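PDB 2J6P: Sb(V)-As(V) reductase from Leishmania major, which probably reduces pentavalent arsenate and antimonate to their trivalent forms, as a rhodanese-fold enzyme related to the Cdc25 phosphatases. Local coordinates for residues N45-T48 with I49-E53. Numbering follows the deposited sequence.
Sequences NMPT and ISCTE. With SO4 (sulfate ion), chain T.
Cys51 holds SG beside its own backbone N and anti to its carbonyl carbon (chi1 -77°), which brings the sulfur against Met46 and Pro47. Met46 bends at chi2 and chi3, and this folds CE round to within 3.9 Å of Cys51 SG. The same sulfur lies 3.5 Å from Pro47 CD. On that ring, Ser50 OG packs near CG, 3.7 Å away. The backbone closes the loop. Pro47 O accepts two hydrogen bonds: Cys51 N reaches it at 2.9 Å, almost in line with the carbonyl bond, while Ser50 N comes in at 3.2 Å from above the carbonyl plane. One water donates to both Thr48 O and Cys51 O and so bridges the two carbonyls. Thr48 OG1 is hydrogen-bonded to Arg81 O, and Thr48 O accepts a further bond from Arg88 NH1. Tyr56 of the following helix touches both Met46 and Cys51. Beyond the turn, Glu53 N donates to sulfate O1 at 2.7 Å. The sulfate is also gripped by Lys84 and Arg88 of the second subunit, and probably comes from the crystallisation liquor. Thr52 is at the N-cap position of helix 53-65, but its side chain makes no capping bond. Residues 47-51 form an alpha-turn that contains a type I beta-turn at 47-50, within the connection of the rhodanese-like domain that leads from strand 44-45 of the parallel sheet into helix 53-65.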
loop_
_atom_site.group_PDB
_atom_site.type_symbol
_atom_site.label_atom_id
_atom_site.label_comp_id
_atom_site.label_asym_id
_atom_site.label_seq_id
_atom_site.Cartn_x
_atom_site.Cartn_y
_atom_site.Cartn_z
ATOM N N ASN A 45 6.086 -20.621 3.144
ATOM C CA ASN A 45 6.194 -19.187 2.787
ATOM C C ASN A 45 6.155 -18.997 1.305
ATOM O O ASN A 45 7.023 -19.452 0.622
ATOM C CB ASN A 45 7.464 -18.471 3.469
ATOM C CG ASN A 45 7.491 -16.824 3.303
ATOM O OD1 ASN A 45 6.416 -16.006 3.081
ATOM N ND2 ASN A 45 8.753 -16.354 3.310
ATOM N N MET A 46 5.173 -18.284 0.767
ATOM C CA MET A 46 5.277 -18.039 -0.642
ATOM C C MET A 46 5.062 -16.542 -0.773
ATOM O O MET A 46 3.882 -16.073 -0.886
ATOM C CB MET A 46 4.140 -18.792 -1.405
ATOM C CG MET A 46 4.261 -20.320 -1.334
ATOM S SD MET A 46 5.476 -20.892 -2.547
ATOM C CE MET A 46 4.720 -20.412 -4.091
ATOM N N PRO A 47 6.163 -15.753 -0.730
ATOM C CA PRO A 47 5.897 -14.301 -0.616
ATOM C C PRO A 47 5.293 -13.845 -1.933
ATOM O O PRO A 47 5.895 -13.986 -3.062
ATOM C CB PRO A 47 7.305 -13.665 -0.413
ATOM C CG PRO A 47 8.261 -14.799 -0.558
ATOM C CD PRO A 47 7.582 -16.090 -0.765
ATOM N N THR A 48 4.098 -13.322 -1.841
ATOM C CA THR A 48 3.421 -12.825 -3.078
ATOM C C THR A 48 4.283 -11.822 -3.883
ATOM O O THR A 48 4.242 -11.790 -5.118
ATOM C CB THR A 48 2.089 -12.177 -2.664
ATOM O OG1 THR A 48 1.275 -13.289 -2.169
ATOM C CG2 THR A 48 1.346 -11.586 -3.935
ATOM N N ILE A 49 5.044 -10.966 -3.187
ATOM C CA ILE A 49 5.746 -9.933 -3.879
ATOM C C ILE A 49 6.764 -10.452 -4.862
ATOM O O ILE A 49 7.077 -9.775 -5.812
ATOM C CB ILE A 49 6.328 -8.933 -2.803
ATOM C CG1 ILE A 49 6.859 -7.704 -3.387
ATOM C CG2 ILE A 49 7.423 -9.537 -2.055
ATOM C CD1 ILE A 49 7.496 -6.818 -2.203
ATOM N N SER A 50 7.338 -11.637 -4.629
ATOM C CA SER A 50 8.439 -12.029 -5.426
ATOM C C SER A 50 8.322 -13.430 -6.024
ATOM O O SER A 50 9.244 -13.817 -6.750
ATOM C CB SER A 50 9.643 -11.933 -4.503
ATOM O OG SER A 50 9.568 -12.893 -3.420
ATOM N N CYS A 51 7.294 -14.239 -5.643
ATOM C CA CYS A 51 7.100 -15.585 -6.208
ATOM C C CYS A 51 6.718 -15.544 -7.661
ATOM O O CYS A 51 6.130 -14.570 -8.089
ATOM C CB CYS A 51 6.029 -16.372 -5.519
ATOM S SG CYS A 51 6.630 -16.967 -4.014
ATOM N N THR A 52 7.207 -16.518 -8.453
ATOM C CA THR A 52 6.986 -16.473 -9.878
ATOM C C THR A 52 6.093 -17.649 -10.228
ATOM O O THR A 52 5.841 -18.475 -9.400
ATOM C CB THR A 52 8.252 -16.553 -10.684
ATOM O OG1 THR A 52 8.852 -17.849 -10.357
ATOM C CG2 THR A 52 9.283 -15.415 -10.231
ATOM N N GLU A 53 5.588 -17.680 -11.467
ATOM C CA GLU A 53 4.578 -18.602 -11.885
ATOM C C GLU A 53 4.966 -20.068 -11.641
ATOM O O GLU A 53 4.145 -20.838 -11.173
ATOM C CB GLU A 53 4.398 -18.333 -13.406
ATOM C CG GLU A 53 3.484 -19.280 -14.095
ATOM C CD GLU A 53 3.558 -19.139 -15.680
ATOM O OE1 GLU A 53 4.550 -19.694 -16.323
ATOM O OE2 GLU A 53 2.600 -18.483 -16.258
HETATM S S SO4 T . 5.799 -14.142 -13.036
HETATM O O1 SO4 T . 5.692 -15.558 -13.199
HETATM O O2 SO4 T . 5.687 -13.281 -14.190
HETATM O O3 SO4 T . 7.213 -14.127 -12.843
HETATM O O4 SO4 T . 5.063 -13.551 -11.873
HETATM O O HOH W 1 5.518 -11.848 -7.710
#